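Local coordinates for protein membrane-bound protease PH1510 (Pyrococcus horikoshii, PDB 6M4B) that cleaves protein substrates, including a stomatin homolog, preferentially near hydrophobic or aromatic residues, here represented by its N-terminal serine protease domain with its nucleophile replaced, at residues 39-44 with 69-74; 91-96 with 187-192; 5-10 with 202-207. The protein carries 1 engineered substitution. All coordinates share one frame; numbering follows the deposited sequence.

Overall arrangement
Followed from the N terminus, the chain first supplies residues 5-10, which meet their partner only at 202-207, so contact 3 closes the longest loop and ties the first strand of the parallel sheet to the last. Contacts 1 and 2 both fall within that loop and follow one another in series. Contact 1 closes early, joining strands 41-47 and 70-74, which helix 53-64 connects; contact 2 then brings residues 91-96 against the late loop 187-192. Strand 70-74 links the two, since I72 and V74 probably hydrogen-bond to A96, while E40 probably bonds to I9 and thereby connects contact 1 with contact 3. Contacts 2 and 3 do not touch.

Contact 1. Residues 39-44 with 69-74; sequences AEAIII and PVIIYV
The strands within 39-44 and 69-74 run parallel at a closest axial approach of 4.8 Å, inclined by 21°, and their backbones exchange four hydrogen bonds: I42 N to P69 O, I71 N to I42 O, I44 N to I71 O and Y73 N to I44 O. I42 and I44 on one strand use both N and O, as does I71 on the other, the parallel pattern in which one residue bridges two of its neighbour. On the sheet face bearing I43 and I71, these two isoleucines lie side by side, I43 CG1 being 4.1 Å from I71 CB. With CG1 anti to the carbonyl carbon (chi1 -64°), the I43 CG2 branch lies anti to the backbone N and touches Y73 CB at 3.8 Å. I175 and L178 of helix 175-182 pack on I43 and Y73 here, and Y73 OH bonds to A172 O. The other face carries I42, V70, I44 and I72. The CG2 methyls of I42 and V70 meet at 4.0 Å, while I44 slants across V70 to bring its CD1 within 4.0 Å of V70 CG1; helix 21-36 covers I42 and I44 through Y30, A34 and F27. With helix 53-64 connecting the strands, this is a beta-alpha-beta unit in the core of a ClpP/crotonase-like fold.

Contact 2. Residues 91-96 with 187-192; sequences GSHLIA and TKIPVN
G91 meets the loop 187-192 through its carbonyl: G91 O lies 3.2 Å from I189 CD1. S92 turns its side chain from the loop, and its hydroxyl bonds to A89 O. H93 supplies most of the surface that 91-96 gives to the contact. H93 O receives K188 N at 2.8 Å, on a lone pair in the carbonyl plane, while H93 CB rests 3.9 Å from T187 CG2. The I189 side chain crosses the imidazole at about a right angle; its CG1, set between the backbone N and the carbonyl carbon (chi1 57°), makes a CH-pi contact over one face, 3.8 Å from the ring centroid and displaced toward the rim. At the ring edge, H93 NE2 gives P190 O a weak, bent hydrogen bond (3.3 Å, 135°). V191 CG2 comes in obliquely, 3.4 Å from H93 NE2. Replacing H93 by alanine is likely to open a gap beside I189 CG1 and V191 CG2 and to leave P190 O without its weak donor. Farther along, strand 94-97 lies beside strand 70-74, where V70 touches H93 and I71 touches L94; helix 175-182 packs on L94 and A96, and I125 of the second subunit reaches P190.

Contact 3. Residues 5-10 with 202-207; sequences LAKNIV and NVEVRY
Residues I9 and V10 pair in parallel with E204 and V205, adding strand 204-207 to strand 9-16 as an outermost strand of the domain's six-stranded parallel sheet. Backbone hydrogen bonds make the join: E204 N to N8 O, V10 N to E204 O and R206 N to V10 O. The middle one is the least regular, its donor 39° above the carbonyl plane at 3.1 Å. Among polar side chains, N8 ND2 bonds chiefly to N199 O and only weakly to N202 O, at 3.4 Å; one water also accepts from N8 ND2 and N202 N. K7 NZ and E204 OE1, opposite in charge, remain 6.5 Å apart, although the aliphatic CB of K7 lies 3.3 Å from E204 OE2. In the apolar contact V203 and V10 cross at a slant, with their CG2 methyls turned to each other, and L179 of helix 175-182 packs on V203 and V205. The R206 chain, extended from CG to NE, brings one guanidinium face against I9 CD1, which sits 3.2 Å above the plane, offset toward the rim. At the surface a second water accepts from both K7 NZ and R206 NH1, each at 2.7 Å, bridging two like charges whose nitrogens are 4.6 Å apart.

Contact 1. Residues 39-44 with 69-74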
loop_
_atom_site.group_PDB
_atom_site.type_symbol
_atom_site.label_atom_id
_atom_site.label_comp_id
_atom_site.label_asym_id
_atom_site.label_seq_id
_atom_site.Cartn_x
_atom_site.Cartn_y
_atom_site.Cartn_z
ATOM N N ALA A 39 -18.635 -15.292 2.790
ATOM C CA ALA A 39 -18.425 -15.903 1.476
ATOM C C ALA A 39 -17.046 -16.559 1.369
ATOM O O ALA A 39 -16.078 -16.141 2.023
ATOM C CB ALA A 39 -18.605 -14.888 0.374
ATOM N N GLU A 40 -16.988 -17.585 0.533
ATOM C CA GLU A 40 -15.768 -18.268 0.172
ATOM C C GLU A 40 -14.837 -17.348 -0.640
ATOM O O GLU A 40 -13.638 -17.515 -0.608
ATOM C CB GLU A 40 -16.134 -19.517 -0.643
ATOM C CG GLU A 40 -14.982 -20.325 -1.233
ATOM C CD GLU A 40 -14.087 -20.919 -0.196
ATOM O OE1 GLU A 40 -12.953 -21.323 -0.535
ATOM O OE2 GLU A 40 -14.495 -20.948 0.980
ATOM N N ALA A 41 -15.430 -16.453 -1.421
ATOM C CA ALA A 41 -14.710 -15.544 -2.339
ATOM C C ALA A 41 -15.709 -14.594 -2.962
ATOM O O ALA A 41 -16.905 -14.923 -3.052
ATOM C CB ALA A 41 -13.963 -16.300 -3.450
ATOM N N ILE A 42 -15.213 -13.444 -3.422
ATOM C CA ILE A 42 -16.005 -12.564 -4.276
ATOM C C ILE A 42 -15.262 -12.395 -5.596
ATOM O O ILE A 42 -14.059 -12.158 -5.604
ATOM C CB ILE A 42 -16.320 -11.217 -3.604
ATOM C CG1 ILE A 42 -17.219 -10.371 -4.525
ATOM C CG2 ILE A 42 -15.074 -10.459 -3.195
ATOM C CD1 ILE A 42 -17.643 -9.075 -3.889
ATOM N N ILE A 43 -15.975 -12.572 -6.698
ATOM C CA ILE A 43 -15.453 -12.380 -8.037
ATOM C C ILE A 43 -15.964 -11.024 -8.527
ATOM O O ILE A 43 -17.145 -10.719 -8.440
ATOM C CB ILE A 43 -15.917 -13.447 -9.020
ATOM C CG1 ILE A 43 -15.357 -14.826 -8.598
ATOM C CG2 ILE A 43 -15.444 -13.104 -10.444
ATOM C CD1 ILE A 43 -16.061 -15.999 -9.267
ATOM N N ILE A 44 -15.043 -10.202 -9.001
ATOM C CA ILE A 44 -15.377 -8.915 -9.528
ATOM C C ILE A 44 -15.019 -8.935 -10.976
ATOM O O ILE A 44 -13.856 -9.051 -11.321
ATOM C CB ILE A 44 -14.704 -7.811 -8.732
ATOM C CG1 ILE A 44 -15.378 -7.786 -7.361
ATOM C CG2 ILE A 44 -14.826 -6.484 -9.470
ATOM C CD1 ILE A 44 -14.736 -6.872 -6.378
ATOM N N PRO A 69 -11.133 -13.916 0.036
ATOM C CA PRO A 69 -10.477 -13.756 -1.262
ATOM C C PRO A 69 -11.303 -12.926 -2.269
ATOM O O PRO A 69 -12.474 -13.142 -2.418
ATOM C CB PRO A 69 -10.315 -15.207 -1.742
ATOM C CG PRO A 69 -10.352 -16.046 -0.489
ATOM C CD PRO A 69 -11.256 -15.341 0.445
ATOM N N VAL A 70 -10.652 -11.966 -2.911
ATOM C CA VAL A 70 -11.142 -11.196 -4.047
ATOM C C VAL A 70 -10.461 -11.648 -5.357
ATOM O O VAL A 70 -9.212 -11.582 -5.511
ATOM C CB VAL A 70 -10.846 -9.695 -3.872
ATOM C CG1 VAL A 70 -11.525 -8.873 -4.982
ATOM C CG2 VAL A 70 -11.307 -9.244 -2.509
ATOM N N ILE A 71 -11.265 -12.069 -6.306
ATOM C CA ILE A 71 -10.803 -12.541 -7.599
ATOM C C ILE A 71 -11.176 -11.433 -8.580
ATOM O O ILE A 71 -12.338 -11.048 -8.663
ATOM C CB ILE A 71 -11.444 -13.883 -7.971
ATOM C CG1 ILE A 71 -11.030 -14.931 -6.935
ATOM C CG2 ILE A 71 -10.997 -14.313 -9.359
ATOM C CD1 ILE A 71 -11.713 -16.263 -7.085
ATOM N N ILE A 72 -10.190 -10.944 -9.326
ATOM C CA ILE A 72 -10.437 -9.955 -10.344
ATOM C C ILE A 72 -10.515 -10.715 -11.662
ATOM O O ILE A 72 -9.592 -11.438 -12.014
ATOM C CB ILE A 72 -9.339 -8.855 -10.363
ATOM C CG1 ILE A 72 -9.331 -8.076 -9.032
ATOM C CG2 ILE A 72 -9.568 -7.921 -11.516
ATOM C CD1 ILE A 72 -10.568 -7.293 -8.711
ATOM N N TYR A 73 -11.652 -10.564 -12.344
ATOM C CA TYR A 73 -11.964 -11.312 -13.534
ATOM C C TYR A 73 -12.207 -10.302 -14.625
ATOM O O TYR A 73 -13.203 -9.580 -14.599
ATOM C CB TYR A 73 -13.188 -12.181 -13.330
ATOM C CG TYR A 73 -13.630 -13.096 -14.490
ATOM C CD1 TYR A 73 -12.748 -13.498 -15.475
ATOM C CD2 TYR A 73 -14.952 -13.565 -14.571
ATOM C CE1 TYR A 73 -13.135 -14.353 -16.486
ATOM C CE2 TYR A 73 -15.365 -14.422 -15.602
ATOM C CZ TYR A 73 -14.455 -14.846 -16.531
ATOM O OH TYR A 73 -14.833 -15.710 -17.558
ATOM N N VAL A 74 -11.271 -10.253 -15.562
ATOM C CA VAL A 74 -11.358 -9.323 -16.665
ATOM C C VAL A 74 -12.341 -9.913 -17.692
ATOM O O VAL A 74 -12.057 -10.909 -18.379
ATOM C CB VAL A 74 -9.991 -9.052 -17.325
ATOM C CG1 VAL A 74 -10.136 -7.862 -18.294
ATOM C CG2 VAL A 74 -8.937 -8.741 -16.256
#

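Contact 2. Residues 91-96 with 187-192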
loop_
_atom_site.group_PDB
_atom_site.type_symbol
_atom_site.label_atom_id
_atom_site.label_comp_id
_atom_site.label_asym_id
_atom_site.label_seq_id
_atom_site.Cartn_x
_atom_site.Cartn_y
_atom_site.Cartn_z
ATOM N N GLY A 91 -3.132 -6.390 -7.387
ATOM C CA GLY A 91 -3.319 -6.326 -5.945
ATOM C C GLY A 91 -4.237 -7.369 -5.361
ATOM O O GLY A 91 -4.441 -7.407 -4.145
ATOM N N SER A 92 -4.734 -8.267 -6.187
ATOM C CA SER A 92 -5.823 -9.150 -5.802
ATOM C C SER A 92 -5.326 -10.566 -5.584
ATOM O O SER A 92 -4.203 -10.938 -5.961
ATOM C CB SER A 92 -6.921 -9.128 -6.881
ATOM O OG SER A 92 -6.615 -10.026 -7.950
ATOM N N HIS A 93 -6.190 -11.359 -4.961
ATOM C CA HIS A 93 -5.866 -12.719 -4.559
ATOM C C HIS A 93 -5.687 -13.681 -5.712
ATOM O O HIS A 93 -4.999 -14.676 -5.574
ATOM C CB HIS A 93 -6.939 -13.218 -3.600
ATOM C CG HIS A 93 -7.001 -12.440 -2.337
ATOM N ND1 HIS A 93 -7.763 -11.305 -2.202
ATOM C CD2 HIS A 93 -6.381 -12.623 -1.141
ATOM C CE1 HIS A 93 -7.613 -10.814 -0.980
ATOM N NE2 HIS A 93 -6.771 -11.593 -0.325
ATOM N N LEU A 94 -6.375 -13.408 -6.822
ATOM C CA LEU A 94 -6.341 -14.246 -7.992
ATOM C C LEU A 94 -6.829 -13.430 -9.192
ATOM O O LEU A 94 -7.757 -12.645 -9.049
ATOM C CB LEU A 94 -7.256 -15.464 -7.809
ATOM C CG LEU A 94 -6.924 -16.679 -8.690
ATOM C CD1 LEU A 94 -5.739 -17.363 -8.086
ATOM C CD2 LEU A 94 -8.057 -17.703 -8.773
ATOM N N ILE A 95 -6.199 -13.601 -10.349
ATOM C CA ILE A 95 -6.617 -12.897 -11.529
ATOM C C ILE A 95 -7.014 -13.931 -12.540
ATOM O O ILE A 95 -6.248 -14.854 -12.811
ATOM C CB ILE A 95 -5.496 -12.008 -12.145
ATOM C CG1 ILE A 95 -4.936 -11.004 -11.119
ATOM C CG2 ILE A 95 -6.048 -11.236 -13.321
ATOM C CD1 ILE A 95 -3.563 -10.469 -11.512
ATOM N N ALA A 96 -8.165 -13.707 -13.136
ATOM C CA ALA A 96 -8.633 -14.477 -14.275
ATOM C C ALA A 96 -8.951 -13.528 -15.429
ATOM O O ALA A 96 -9.455 -12.410 -15.211
ATOM C CB ALA A 96 -9.877 -15.251 -13.888
ATOM N N THR A 187 -4.535 -18.509 -2.715
ATOM C CA THR A 187 -4.555 -17.101 -2.977
ATOM C C THR A 187 -3.109 -16.664 -3.155
ATOM O O THR A 187 -2.201 -17.220 -2.558
ATOM C CB THR A 187 -5.220 -16.309 -1.840
ATOM O OG1 THR A 187 -4.602 -16.620 -0.581
ATOM C CG2 THR A 187 -6.689 -16.642 -1.780
ATOM N N LYS A 188 -2.894 -15.676 -3.994
ATOM C CA LYS A 188 -1.537 -15.256 -4.264
ATOM C C LYS A 188 -1.020 -14.253 -3.247
ATOM O O LYS A 188 0.167 -14.045 -3.146
ATOM C CB LYS A 188 -1.406 -14.668 -5.690
ATOM C CG LYS A 188 -1.627 -15.649 -6.834
ATOM C CD LYS A 188 -0.924 -16.998 -6.761
ATOM C CE LYS A 188 0.592 -16.974 -6.645
ATOM N NZ LYS A 188 1.233 -16.583 -7.910
ATOM N N ILE A 189 -1.917 -13.632 -2.507
ATOM C CA ILE A 189 -1.565 -12.766 -1.392
ATOM C C ILE A 189 -2.325 -13.325 -0.169
ATOM O O ILE A 189 -3.296 -14.061 -0.314
ATOM C CB ILE A 189 -1.926 -11.273 -1.631
ATOM C CG1 ILE A 189 -3.413 -11.081 -1.925
ATOM C CG2 ILE A 189 -1.122 -10.699 -2.766
ATOM C CD1 ILE A 189 -3.866 -9.620 -1.978
ATOM N N PRO A 190 -1.864 -13.023 1.035
ATOM C CA PRO A 190 -2.550 -13.537 2.224
ATOM C C PRO A 190 -3.972 -12.982 2.420
ATOM O O PRO A 190 -4.320 -11.919 1.907
ATOM C CB PRO A 190 -1.632 -13.088 3.397
ATOM C CG PRO A 190 -0.373 -12.612 2.773
ATOM C CD PRO A 190 -0.720 -12.162 1.381
ATOM N N VAL A 191 -4.778 -13.742 3.115
ATOM C CA VAL A 191 -6.089 -13.299 3.638
ATOM C C VAL A 191 -5.852 -13.378 5.132
ATOM O O VAL A 191 -5.570 -14.494 5.619
ATOM C CB VAL A 191 -7.233 -14.244 3.207
ATOM C CG1 VAL A 191 -8.583 -13.804 3.782
ATOM C CG2 VAL A 191 -7.321 -14.289 1.704
ATOM N N ASN A 192 -5.850 -12.214 5.821
ATOM C CA ASN A 192 -5.404 -12.068 7.261
ATOM C C ASN A 192 -4.280 -13.024 7.647
ATOM O O ASN A 192 -4.456 -13.899 8.506
ATOM C CB ASN A 192 -6.576 -12.251 8.249
ATOM C CG ASN A 192 -7.668 -11.197 8.080
ATOM O OD1 ASN A 192 -7.447 -9.956 8.109
ATOM N ND2 ASN A 192 -8.887 -11.697 7.937
#

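Contact 3. Residues 5-10 with 202-207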
loop_
_atom_site.group_PDB
_atom_site.type_symbol
_atom_site.label_atom_id
_atom_site.label_comp_id
_atom_site.label_asym_id
_atom_site.label_seq_id
_atom_site.Cartn_x
_atom_site.Cartn_y
_atom_site.Cartn_z
ATOM N N LEU A 5 -27.353 -25.817 7.442
ATOM C CA LEU A 5 -26.492 -24.756 8.051
ATOM C C LEU A 5 -25.468 -24.101 7.010
ATOM O O LEU A 5 -25.897 -23.291 6.168
ATOM C CB LEU A 5 -25.943 -25.184 9.486
ATOM C CG LEU A 5 -26.775 -24.544 10.651
ATOM C CD1 LEU A 5 -26.846 -25.386 11.940
ATOM C CD2 LEU A 5 -26.373 -23.087 10.974
ATOM N N ALA A 6 -24.167 -24.392 7.073
ATOM C CA ALA A 6 -23.116 -23.623 6.358
ATOM C C ALA A 6 -22.992 -23.955 4.858
ATOM O O ALA A 6 -22.725 -25.101 4.508
ATOM C CB ALA A 6 -21.760 -23.812 7.050
ATOM N N LYS A 7 -23.246 -22.959 3.997
ATOM C CA LYS A 7 -23.022 -23.065 2.549
ATOM C C LYS A 7 -21.795 -22.284 2.024
ATOM O O LYS A 7 -21.257 -21.380 2.664
ATOM C CB LYS A 7 -24.296 -22.672 1.761
ATOM C CG LYS A 7 -24.914 -21.277 2.048
ATOM C CD LYS A 7 -26.208 -21.362 2.859
ATOM C CE LYS A 7 -26.399 -20.106 3.733
ATOM N NZ LYS A 7 -27.780 -19.933 4.285
ATOM N N ASN A 8 -21.335 -22.696 0.853
ATOM C CA ASN A 8 -20.106 -22.245 0.273
ATOM C C ASN A 8 -20.630 -21.302 -0.780
ATOM O O ASN A 8 -21.133 -21.718 -1.821
ATOM C CB ASN A 8 -19.386 -23.472 -0.317
ATOM C CG ASN A 8 -17.877 -23.252 -0.541
ATOM O OD1 ASN A 8 -17.305 -22.283 -0.095
ATOM N ND2 ASN A 8 -17.249 -24.161 -1.268
ATOM N N ILE A 9 -20.556 -20.012 -0.490
ATOM C CA ILE A 9 -21.092 -18.996 -1.368
ATOM C C ILE A 9 -19.965 -18.208 -2.065
ATOM O O ILE A 9 -19.039 -17.716 -1.405
ATOM C CB ILE A 9 -21.978 -18.029 -0.561
ATOM C CG1 ILE A 9 -23.233 -18.782 -0.100
ATOM C CG2 ILE A 9 -22.380 -16.832 -1.401
ATOM C CD1 ILE A 9 -23.990 -18.125 1.036
ATOM N N VAL A 10 -20.099 -18.036 -3.374
ATOM C CA VAL A 10 -19.286 -17.098 -4.108
ATOM C C VAL A 10 -20.167 -15.977 -4.660
ATOM O O VAL A 10 -21.114 -16.222 -5.401
ATOM C CB VAL A 10 -18.496 -17.777 -5.245
ATOM C CG1 VAL A 10 -17.717 -16.749 -6.066
ATOM C CG2 VAL A 10 -17.502 -18.766 -4.636
ATOM N N ASN A 202 -18.215 -27.389 -4.832
ATOM C CA ASN A 202 -19.671 -27.177 -4.843
ATOM C C ASN A 202 -19.977 -25.879 -4.205
ATOM O O ASN A 202 -19.786 -25.714 -2.991
ATOM C CB ASN A 202 -20.368 -28.289 -4.073
ATOM C CG ASN A 202 -20.280 -29.591 -4.805
ATOM O OD1 ASN A 202 -19.563 -30.502 -4.419
ATOM N ND2 ASN A 202 -20.959 -29.653 -5.926
ATOM N N VAL A 203 -20.429 -24.936 -5.007
ATOM C CA VAL A 203 -20.536 -23.564 -4.548
ATOM C C VAL A 203 -21.811 -22.925 -5.072
ATOM O O VAL A 203 -22.286 -23.309 -6.100
ATOM C CB VAL A 203 -19.278 -22.813 -4.942
ATOM C CG1 VAL A 203 -19.047 -22.896 -6.420
ATOM C CG2 VAL A 203 -19.413 -21.374 -4.572
ATOM N N GLU A 204 -22.425 -22.042 -4.283
ATOM C CA GLU A 204 -23.613 -21.312 -4.717
ATOM C C GLU A 204 -23.200 -19.963 -5.213
ATOM O O GLU A 204 -22.772 -19.138 -4.442
ATOM C CB GLU A 204 -24.615 -21.162 -3.577
ATOM C CG GLU A 204 -25.211 -22.506 -3.166
ATOM C CD GLU A 204 -26.117 -22.438 -1.949
ATOM O OE1 GLU A 204 -27.034 -21.564 -1.967
ATOM O OE2 GLU A 204 -25.923 -23.297 -1.025
ATOM N N VAL A 205 -23.343 -19.733 -6.505
ATOM C CA VAL A 205 -23.007 -18.448 -7.087
ATOM C C VAL A 205 -24.163 -17.485 -6.830
ATOM O O VAL A 205 -25.273 -17.821 -7.121
ATOM C CB VAL A 205 -22.782 -18.589 -8.582
ATOM C CG1 VAL A 205 -22.495 -17.222 -9.207
ATOM C CG2 VAL A 205 -21.639 -19.577 -8.843
ATOM N N ARG A 206 -23.904 -16.315 -6.254
ATOM C CA ARG A 206 -24.925 -15.253 -6.093
ATOM C C ARG A 206 -24.445 -13.931 -6.691
ATOM O O ARG A 206 -23.316 -13.538 -6.473
ATOM C CB ARG A 206 -25.253 -15.040 -4.626
ATOM C CG ARG A 206 -25.856 -16.245 -3.940
ATOM C CD ARG A 206 -26.107 -15.913 -2.483
ATOM N NE ARG A 206 -26.823 -16.984 -1.781
ATOM C CZ ARG A 206 -26.986 -17.043 -0.462
ATOM N NH1 ARG A 206 -27.640 -18.067 0.070
ATOM N NH2 ARG A 206 -26.493 -16.092 0.331
ATOM N N TYR A 207 -25.285 -13.270 -7.466
ATOM C CA TYR A 207 -24.928 -12.020 -8.150
ATOM C C TYR A 207 -25.302 -10.852 -7.265
ATOM O O TYR A 207 -26.345 -10.849 -6.684
ATOM C CB TYR A 207 -25.531 -11.955 -9.576
ATOM C CG TYR A 207 -24.827 -12.910 -10.527
ATOM C CD1 TYR A 207 -25.097 -14.260 -10.493
ATOM C CD2 TYR A 207 -23.824 -12.463 -11.427
ATOM C CE1 TYR A 207 -24.419 -15.167 -11.327
ATOM C CE2 TYR A 207 -23.151 -13.363 -12.283
ATOM C CZ TYR A 207 -23.438 -14.718 -12.217
ATOM O OH TYR A 207 -22.825 -15.687 -13.015
HETATM O O HOH W 1 -28.839 -18.198 2.456
HETATM O O HOH W 2 -17.168 -27.205 -2.299
#